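Local coordinates for protein carboxypeptidase 1 (Deinococcus radiodurans str. R1, PDB 5GIV) that probably removes amino acids one after another from the C-terminus of peptides with broad specificity, as a zinc-dependent metallocarboxypeptidase of the M32 family, at residues A182-P185 / L186-V190; L355-N358 / L359-T363; T363-E366 / L367-E370. All coordinates share one frame; numbering follows the deposited sequence.

Overall arrangement
Three local helical contacts are compared here. Interaction 1 (182-190) is one stretch of helix 169-193, whereas interaction 2 runs from the loop at 355-356 into helix 357-372, and interaction 3 continues along it, sharing T363. Interaction 1 lies farthest from the chain centre, about 25 Å away against 15 and 19 Å, is partly buried, and relies on backbone bonds, apolar side chains and a D188-R345 salt bridge. It packs directly on interaction 2, L183 against N358 and A187 against L355. Interaction 2 is buried near the zinc site and rich in polar groups, with a bridging water. Interaction 3, also buried, joins aromatic and charged side chains.

Interaction 1: residues A182-P185 / L186-V190; sequences ALVP and LADAV
D188 and V184 stand one helical turn apart, their side chains side by side and pointing the same way. Traced outward, D188 first sets CB beside its neighbours' backbone, 3.4 Å from V184 O. CG comes just as near that carbonyl, because a chi1 of -74° places it beside the residue's own backbone N and opposite its carbonyl carbon. Of the two carboxylate oxygens, OD2 meets the methyl CG1 of V184 at 3.7 Å, while OD1 forms a salt bridge with R345; both also lie near V184 O, without a bond to it. Replacing this aspartate with an alanine would probably leave R345 without its charged mate on this helix and bare one flank of the V184 methyl.

The stretch belongs to helix 169-193 of the M32 fold, far from the annotated sites, and its i to i+4 bonding can be checked residue by residue. A187 N donates to L183 O over 2.7 Å, with an N-H...O angle of 159°. D188 N reaches V184 O at 2.8 Å and 168°, the straightest of the three, and A189 N bonds to P185 O at 2.9 Å. P185 has no N-H to give to the preceding turn, and the helix is kinked at this point.

Apolar contact along another flank is looser: L183 CD2 and L186 CD2 are 4.4 Å apart. Around the stretch, helix 487-501 packs on A182 and L183, L183 touches N358 and V184 touches L359 of helix 357-372, L186 meets V503, and A187 touches L355.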
ATOM      1  N   ALA A 182     -41.049  18.061   5.144  1.00 19.47           N
ATOM      2  CA  ALA A 182     -40.714  18.309   6.542  1.00 19.56           C
ATOM      3  C   ALA A 182     -39.428  19.120   6.705  1.00 19.35           C
ATOM      4  O   ALA A 182     -39.353  19.986   7.588  1.00 19.42           O
ATOM      5  CB  ALA A 182     -40.596  16.983   7.304  1.00 19.58           C
ATOM      6  N   LEU A 183     -38.406  18.860   5.882  1.00 23.80           N
ATOM      7  CA  LEU A 183     -37.097  19.450   6.161  1.00 23.63           C
ATOM      8  C   LEU A 183     -36.951  20.873   5.626  1.00 23.56           C
ATOM      9  O   LEU A 183     -36.295  21.696   6.278  1.00 23.51           O
ATOM     10  CB  LEU A 183     -35.976  18.551   5.627  1.00 23.41           C
ATOM     11  CG  LEU A 183     -35.886  17.213   6.377  1.00 23.45           C
ATOM     12  CD1 LEU A 183     -34.700  16.375   5.911  1.00 23.24           C
ATOM     13  CD2 LEU A 183     -35.865  17.418   7.901  1.00 23.59           C
ATOM     14  N   VAL A 184     -37.559  21.198   4.478  1.00 23.54           N
ATOM     15  CA  VAL A 184     -37.468  22.564   3.951  1.00 23.47           C
ATOM     16  C   VAL A 184     -37.971  23.593   4.954  1.00 23.63           C
ATOM     17  O   VAL A 184     -37.253  24.573   5.217  1.00 23.53           O
ATOM     18  CB  VAL A 184     -38.207  22.671   2.607  1.00 23.49           C
ATOM     19  CG1 VAL A 184     -38.267  24.125   2.159  1.00 23.44           C
ATOM     20  CG2 VAL A 184     -37.529  21.825   1.535  1.00 23.29           C
ATOM     21  N   PRO A 185     -39.175  23.472   5.511  1.00 26.36           N
ATOM     22  CA  PRO A 185     -39.613  24.471   6.500  1.00 26.51           C
ATOM     23  C   PRO A 185     -38.742  24.488   7.741  1.00 26.44           C
ATOM     24  O   PRO A 185     -38.447  25.562   8.276  1.00 26.42           O
ATOM     25  CB  PRO A 185     -41.055  24.046   6.812  1.00 26.80           C
ATOM     26  CG  PRO A 185     -41.449  23.121   5.666  1.00 26.79           C
ATOM     27  CD  PRO A 185     -40.202  22.456   5.233  1.00 26.53           C
ATOM     28  N   LEU A 186     -38.333  23.321   8.233  1.00 19.50           N
ATOM     29  CA  LEU A 186     -37.476  23.287   9.413  1.00 19.44           C
ATOM     30  C   LEU A 186     -36.123  23.937   9.123  1.00 19.19           C
ATOM     31  O   LEU A 186     -35.576  24.658   9.965  1.00 19.13           O
ATOM     32  CB  LEU A 186     -37.295  21.841   9.881  1.00 19.47           C
ATOM     33  CG  LEU A 186     -36.380  21.617  11.087  1.00 19.41           C
ATOM     34  CD1 LEU A 186     -36.934  22.359  12.294  1.00 19.58           C
ATOM     35  CD2 LEU A 186     -36.235  20.142  11.391  1.00 19.43           C
ATOM     36  N   ALA A 187     -35.571  23.698   7.930  1.00 24.07           N
ATOM     37  CA  ALA A 187     -34.305  24.324   7.572  1.00 23.87           C
ATOM     38  C   ALA A 187     -34.475  25.827   7.398  1.00 23.85           C
ATOM     39  O   ALA A 187     -33.647  26.614   7.872  1.00 23.74           O
ATOM     40  CB  ALA A 187     -33.735  23.688   6.300  1.00 23.70           C
ATOM     41  N   ASP A 188     -35.532  26.247   6.696  1.00 27.11           N
ATOM     42  CA  ASP A 188     -35.770  27.675   6.532  1.00 27.09           C
ATOM     43  C   ASP A 188     -35.932  28.353   7.881  1.00 27.18           C
ATOM     44  O   ASP A 188     -35.423  29.459   8.095  1.00 27.07           O
ATOM     45  CB  ASP A 188     -36.991  27.912   5.642  1.00 27.22           C
ATOM     46  CG  ASP A 188     -36.714  27.619   4.166  1.00 27.10           C
ATOM     47  OD1 ASP A 188     -35.538  27.450   3.779  1.00 26.90           O
ATOM     48  OD2 ASP A 188     -37.680  27.564   3.383  1.00 27.21           O
ATOM     49  N   ALA A 189     -36.634  27.703   8.814  1.00 25.30           N
ATOM     50  CA  ALA A 189     -36.793  28.297  10.138  1.00 25.35           C
ATOM     51  C   ALA A 189     -35.462  28.371  10.863  1.00 25.17           C
ATOM     52  O   ALA A 189     -35.171  29.372  11.531  1.00 25.10           O
ATOM     53  CB  ALA A 189     -37.801  27.508  10.971  1.00 25.58           C
ATOM     54  N   VAL A 190     -34.632  27.333  10.734  1.00 21.53           N
ATOM     55  CA  VAL A 190     -33.324  27.368  11.380  1.00 21.38           C
ATOM     56  C   VAL A 190     -32.466  28.470  10.777  1.00 21.19           C
ATOM     57  O   VAL A 190     -31.827  29.245  11.497  1.00 21.09           O
ATOM     58  CB  VAL A 190     -32.634  25.996  11.293  1.00 21.35           C
ATOM     59  CG1 VAL A 190     -31.199  26.117  11.735  1.00 21.18           C
ATOM     60  CG2 VAL A 190     -33.360  24.983  12.169  1.00 21.54           C
TER

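Interaction 2: residues L355-N358 / L359-T363; sequences LTYN and LHVIT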
ATOM      1  N   LEU A 355     -29.788  19.323   7.761  1.00 17.96           N
ATOM      2  CA  LEU A 355     -31.137  19.688   7.353  1.00 18.08           C
ATOM      3  C   LEU A 355     -31.278  19.886   5.849  1.00 18.00           C
ATOM      4  O   LEU A 355     -32.321  19.545   5.281  1.00 18.08           O
ATOM      5  CB  LEU A 355     -31.589  20.953   8.092  1.00 18.18           C
ATOM      6  CG  LEU A 355     -31.787  20.810   9.600  1.00 18.34           C
ATOM      7  CD1 LEU A 355     -32.430  22.058  10.159  1.00 18.43           C
ATOM      8  CD2 LEU A 355     -32.616  19.560   9.916  1.00 18.47           C
ATOM      9  N   THR A 356     -30.277  20.459   5.191  1.00 18.94           N
ATOM     10  CA  THR A 356     -30.365  20.741   3.765  1.00 18.86           C
ATOM     11  C   THR A 356     -29.724  19.668   2.894  1.00 18.73           C
ATOM     12  O   THR A 356     -29.871  19.725   1.669  1.00 18.66           O
ATOM     13  CB  THR A 356     -29.732  22.103   3.452  1.00 18.76           C
ATOM     14  OG1 THR A 356     -28.322  22.043   3.698  1.00 18.62           O
ATOM     15  CG2 THR A 356     -30.358  23.197   4.327  1.00 18.88           C
ATOM     16  N   TYR A 357     -29.059  18.673   3.488  1.00 18.86           N
ATOM     17  CA  TYR A 357     -28.291  17.715   2.697  1.00 18.73           C
ATOM     18  C   TYR A 357     -29.151  17.052   1.628  1.00 18.75           C
ATOM     19  O   TYR A 357     -28.749  16.957   0.462  1.00 18.65           O
ATOM     20  CB  TYR A 357     -27.668  16.647   3.602  1.00 18.74           C
ATOM     21  CG  TYR A 357     -26.830  15.642   2.824  1.00 18.62           C
ATOM     22  CD1 TYR A 357     -27.403  14.500   2.264  1.00 18.63           C
ATOM     23  CD2 TYR A 357     -25.475  15.855   2.625  1.00 18.50           C
ATOM     24  CE1 TYR A 357     -26.637  13.595   1.551  1.00 18.52           C
ATOM     25  CE2 TYR A 357     -24.704  14.955   1.909  1.00 18.41           C
ATOM     26  CZ  TYR A 357     -25.290  13.834   1.374  1.00 18.42           C
ATOM     27  OH  TYR A 357     -24.513  12.952   0.677  1.00 18.33           O
ATOM     28  N   ASN A 358     -30.332  16.576   2.007  1.00 17.10           N
ATOM     29  CA  ASN A 358     -31.111  15.760   1.086  1.00 17.10           C
ATOM     30  C   ASN A 358     -31.545  16.537  -0.149  1.00 17.09           C
ATOM     31  O   ASN A 358     -31.762  15.931  -1.205  1.00 17.10           O
ATOM     32  CB  ASN A 358     -32.310  15.170   1.827  1.00 17.11           C
ATOM     33  CG  ASN A 358     -31.883  14.284   2.984  1.00 17.12           C
ATOM     34  OD1 ASN A 358     -31.006  13.442   2.838  1.00 17.14           O
ATOM     35  ND2 ASN A 358     -32.484  14.486   4.142  1.00 17.12           N
ATOM     36  N   LEU A 359     -31.607  17.864  -0.066  1.00 23.73           N
ATOM     37  CA  LEU A 359     -31.961  18.647  -1.242  1.00 23.71           C
ATOM     38  C   LEU A 359     -30.928  18.491  -2.357  1.00 23.55           C
ATOM     39  O   LEU A 359     -31.266  18.622  -3.540  1.00 23.51           O
ATOM     40  CB  LEU A 359     -32.122  20.115  -0.848  1.00 23.75           C
ATOM     41  CG  LEU A 359     -33.210  20.356   0.198  1.00 23.95           C
ATOM     42  CD1 LEU A 359     -33.129  21.760   0.748  1.00 23.98           C
ATOM     43  CD2 LEU A 359     -34.580  20.112  -0.420  1.00 24.08           C
ATOM     44  N   HIS A 360     -29.668  18.214  -2.009  1.00 17.09           N
ATOM     45  CA  HIS A 360     -28.666  17.955  -3.041  1.00 17.11           C
ATOM     46  C   HIS A 360     -28.900  16.607  -3.717  1.00 17.12           C
ATOM     47  O   HIS A 360     -28.752  16.486  -4.940  1.00 17.13           O
ATOM     48  CB  HIS A 360     -27.257  18.010  -2.443  1.00 17.12           C
ATOM     49  CG  HIS A 360     -26.888  19.340  -1.861  1.00 17.12           C
ATOM     50  ND1 HIS A 360     -26.161  20.286  -2.555  1.00 17.13           N
ATOM     51  CD2 HIS A 360     -27.123  19.871  -0.638  1.00 17.11           C
ATOM     52  CE1 HIS A 360     -25.974  21.344  -1.787  1.00 17.13           C
ATOM     53  NE2 HIS A 360     -26.551  21.120  -0.621  1.00 17.11           N
ATOM     54  N   VAL A 361     -29.221  15.576  -2.930  1.00 17.12           N
ATOM     55  CA  VAL A 361     -29.474  14.249  -3.485  1.00 17.14           C
ATOM     56  C   VAL A 361     -30.695  14.280  -4.392  1.00 17.13           C
ATOM     57  O   VAL A 361     -30.686  13.722  -5.496  1.00 17.15           O
ATOM     58  CB  VAL A 361     -29.634  13.218  -2.351  1.00 17.15           C
ATOM     59  CG1 VAL A 361     -30.074  11.873  -2.894  1.00 17.17           C
ATOM     60  CG2 VAL A 361     -28.332  13.077  -1.585  1.00 17.15           C
ATOM     61  N   ILE A 362     -31.772  14.921  -3.928  1.00 21.80           N
ATOM     62  CA  ILE A 362     -32.984  15.041  -4.733  1.00 21.89           C
ATOM     63  C   ILE A 362     -32.680  15.737  -6.050  1.00 21.82           C
ATOM     64  O   ILE A 362     -33.132  15.310  -7.119  1.00 21.84           O
ATOM     65  CB  ILE A 362     -34.081  15.784  -3.953  1.00 22.06           C
ATOM     66  CG1 ILE A 362     -34.470  14.993  -2.702  1.00 22.17           C
ATOM     67  CG2 ILE A 362     -35.276  16.071  -4.867  1.00 22.14           C
ATOM     68  CD1 ILE A 362     -35.431  15.719  -1.797  1.00 22.36           C
ATOM     69  N   THR A 363     -31.933  16.840  -5.994  1.00 19.60           N
ATOM     70  CA  THR A 363     -31.549  17.520  -7.224  1.00 19.52           C
ATOM     71  C   THR A 363     -30.927  16.550  -8.225  1.00 19.43           C
ATOM     72  O   THR A 363     -31.365  16.460  -9.375  1.00 19.43           O
ATOM     73  CB  THR A 363     -30.575  18.651  -6.904  1.00 19.43           C
ATOM     74  OG1 THR A 363     -31.220  19.583  -6.034  1.00 19.53           O
ATOM     75  CG2 THR A 363     -30.130  19.362  -8.189  1.00 19.34           C
TER
HETATM   76  O   HOH W   1     -26.866  22.783   1.429  1.00 18.99           O
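The carbonyls of T356, Y357 and N358 accept the N-H groups of L359, H360 and I362 in the first turns of helix 357-372, near the zinc site of the M32 metallopeptidase fold. The bonds to T356 O and Y357 O span three residues, and both donors stand well above the carbonyl planes. I362 N to N358 O spans four and is nearly straight, at 2.9 Å and 174°. One turn on, L359 O accepts twice, from T363 N and from T363 OG1 (2.7 Å).

Apolar contact is carried by Y357 and V361, where ring atom CE1 meets methyl CG2 at 3.6 Å, the two side chains crossing obliquely. With CG anti to the backbone N (chi1 -179°), the ring is carried forward to V361. The Y357 side chain lies about 5 Å from that of the zinc ligand E296; its OH bonds to R349, and R300 makes a cation-pi contact with the ring.

The amide of N358 and the imidazole of H360 are each held at both polar atoms. N358 OD1 accepts from T423 and N426, and ND2 pairs with Y489. H360 ND1 bonds to Y389 OH, while NE2 is hydrogen-bonded to a water (2.7 Å to its O) in the imidazole plane; T356 OG1, also bonded to D353 OD2, accepts from this water at 2.8 Å.

Interaction 3: residues T363-E366 / L367-E370; sequences TRFE and LERE
The F365 ring meets R369 at its edge: NH2 lies near the ring plane, 3.2 Å from CE2. The guanidinium plane stands at 85° to the ring, so the two are nearly perpendicular and no stacking is involved. R369 reaches this edge through a chain bent at chi3 (-70°). Beside CD1, across the ring from CE2, E368 crosses at about a right angle, its OE1 lying obliquely to the ring and 4.2 Å from CD1. Outside the segment, F176 meets F365 edge-to-face, and L156 and I160 of helix 155-163 also pack on it.

The residues form the later turns of helix 357-372, as four consecutive i to i+4 bonds show. They run from L367 N to T363 O, E368 N to R364 O, R369 N to F365 O and E370 N to E366 O; the third is the shortest, at 2.8 Å, with its donor in the carbonyl plane.

T363 and L367 lie side by side, CG2 and CD1 4.1 Å apart, on the flank facing helix 381-393. R364 leaves the segment to form a salt bridge with D407 and a cation-pi contact with F419, while E368 OE2 accepts from W410 NE1 and is hydrogen-bonded to S418 OG.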
ATOM      1  N   THR A 363     -31.933  16.840  -5.994  1.00 19.60           N
ATOM      2  CA  THR A 363     -31.549  17.520  -7.224  1.00 19.52           C
ATOM      3  C   THR A 363     -30.927  16.550  -8.225  1.00 19.43           C
ATOM      4  O   THR A 363     -31.365  16.460  -9.375  1.00 19.43           O
ATOM      5  CB  THR A 363     -30.575  18.651  -6.904  1.00 19.43           C
ATOM      6  OG1 THR A 363     -31.220  19.583  -6.034  1.00 19.53           O
ATOM      7  CG2 THR A 363     -30.130  19.362  -8.189  1.00 19.34           C
ATOM      8  N   ARG A 364     -29.903  15.807  -7.791  1.00 17.14           N
ATOM      9  CA  ARG A 364     -29.194  14.910  -8.698  1.00 17.16           C
ATOM     10  C   ARG A 364     -30.097  13.787  -9.201  1.00 17.17           C
ATOM     11  O   ARG A 364     -30.101  13.469 -10.397  1.00 17.19           O
ATOM     12  CB  ARG A 364     -27.971  14.331  -7.995  1.00 17.18           C
ATOM     13  CG  ARG A 364     -26.887  15.344  -7.727  1.00 17.18           C
ATOM     14  CD  ARG A 364     -26.111  15.035  -6.450  1.00 17.18           C
ATOM     15  NE  ARG A 364     -24.949  15.912  -6.317  1.00 17.19           N
ATOM     16  CZ  ARG A 364     -25.017  17.198  -5.974  1.00 17.18           C
ATOM     17  NH1 ARG A 364     -26.195  17.768  -5.738  1.00 17.16           N
ATOM     18  NH2 ARG A 364     -23.905  17.919  -5.892  1.00 17.20           N
ATOM     19  N   PHE A 365     -30.878  13.180  -8.302  1.00 20.09           N
ATOM     20  CA  PHE A 365     -31.747  12.076  -8.696  1.00 20.14           C
ATOM     21  C   PHE A 365     -32.722  12.511  -9.785  1.00 20.20           C
ATOM     22  O   PHE A 365     -32.913  11.803 -10.781  1.00 20.20           O
ATOM     23  CB  PHE A 365     -32.486  11.556  -7.467  1.00 20.23           C
ATOM     24  CG  PHE A 365     -33.424  10.413  -7.739  1.00 20.30           C
ATOM     25  CD1 PHE A 365     -32.959   9.119  -7.787  1.00 20.24           C
ATOM     26  CD2 PHE A 365     -34.780  10.636  -7.913  1.00 20.43           C
ATOM     27  CE1 PHE A 365     -33.822   8.066  -8.014  1.00 20.28           C
ATOM     28  CE2 PHE A 365     -35.654   9.583  -8.138  1.00 20.49           C
ATOM     29  CZ  PHE A 365     -35.176   8.301  -8.191  1.00 20.41           C
ATOM     30  N   GLU A 366     -33.343  13.681  -9.616  1.00 32.90           N
ATOM     31  CA  GLU A 366     -34.333  14.132 -10.587  1.00 32.99           C
ATOM     32  C   GLU A 366     -33.697  14.456 -11.934  1.00 32.93           C
ATOM     33  O   GLU A 366     -34.322  14.236 -12.979  1.00 32.98           O
ATOM     34  CB  GLU A 366     -35.101  15.329 -10.025  1.00 33.08           C
ATOM     35  CG  GLU A 366     -36.092  14.927  -8.925  1.00 33.24           C
ATOM     36  CD  GLU A 366     -36.830  16.099  -8.297  1.00 33.39           C
ATOM     37  OE1 GLU A 366     -36.513  17.270  -8.624  1.00 33.36           O
ATOM     38  OE2 GLU A 366     -37.721  15.849  -7.450  1.00 33.53           O
ATOM     39  N   LEU A 367     -32.448  14.938 -11.939  1.00 26.28           N
ATOM     40  CA  LEU A 367     -31.743  15.142 -13.199  1.00 26.20           C
ATOM     41  C   LEU A 367     -31.418  13.808 -13.856  1.00 26.19           C
ATOM     42  O   LEU A 367     -31.457  13.688 -15.087  1.00 26.18           O
ATOM     43  CB  LEU A 367     -30.465  15.956 -12.968  1.00 26.09           C
ATOM     44  CG  LEU A 367     -30.638  17.415 -12.524  1.00 26.07           C
ATOM     45  CD1 LEU A 367     -29.334  17.983 -11.979  1.00 25.97           C
ATOM     46  CD2 LEU A 367     -31.148  18.282 -13.679  1.00 26.09           C
ATOM     47  N   GLU A 368     -31.072  12.800 -13.049  1.00 26.01           N
ATOM     48  CA  GLU A 368     -30.888  11.456 -13.585  1.00 25.99           C
ATOM     49  C   GLU A 368     -32.182  10.936 -14.199  1.00 26.09           C
ATOM     50  O   GLU A 368     -32.174  10.346 -15.289  1.00 26.10           O
ATOM     51  CB  GLU A 368     -30.416  10.508 -12.487  1.00 25.96           C
ATOM     52  CG  GLU A 368     -28.998  10.702 -12.000  1.00 25.87           C
ATOM     53  CD  GLU A 368     -28.640   9.701 -10.906  1.00 25.84           C
ATOM     54  OE1 GLU A 368     -29.569   9.174 -10.252  1.00 25.89           O
ATOM     55  OE2 GLU A 368     -27.436   9.435 -10.711  1.00 25.77           O
ATOM     56  N   ARG A 369     -33.307  11.141 -13.509  1.00 42.91           N
ATOM     57  CA  ARG A 369     -34.589  10.688 -14.033  1.00 43.03           C
ATOM     58  C   ARG A 369     -34.867  11.314 -15.391  1.00 43.06           C
ATOM     59  O   ARG A 369     -35.237  10.616 -16.341  1.00 43.10           O
ATOM     60  CB  ARG A 369     -35.713  11.015 -13.051  1.00 43.15           C
ATOM     61  CG  ARG A 369     -37.034  10.359 -13.413  1.00 43.30           C
ATOM     62  CD  ARG A 369     -38.230  11.052 -12.779  1.00 43.45           C
ATOM     63  NE  ARG A 369     -38.308  10.872 -11.328  1.00 43.50           N
ATOM     64  CZ  ARG A 369     -38.582   9.715 -10.726  1.00 43.55           C
ATOM     65  NH1 ARG A 369     -38.785   8.612 -11.446  1.00 43.53           N
ATOM     66  NH2 ARG A 369     -38.650   9.655  -9.395  1.00 43.60           N
ATOM     67  N   GLU A 370     -34.686  12.634 -15.502  1.00 38.31           N
ATOM     68  CA  GLU A 370     -34.930  13.315 -16.772  1.00 38.34           C
ATOM     69  C   GLU A 370     -33.980  12.837 -17.860  1.00 38.27           C
ATOM     70  O   GLU A 370     -34.392  12.646 -19.011  1.00 38.33           O
ATOM     71  CB  GLU A 370     -34.811  14.830 -16.605  1.00 38.35           C
ATOM     72  CG  GLU A 370     -35.890  15.461 -15.731  1.00 38.45           C
ATOM     73  CD  GLU A 370     -37.298  15.108 -16.203  1.00 38.61           C
ATOM     74  OE1 GLU A 370     -38.089  14.573 -15.388  1.00 38.71           O
ATOM     75  OE2 GLU A 370     -37.616  15.361 -17.393  1.00 38.65           O
TER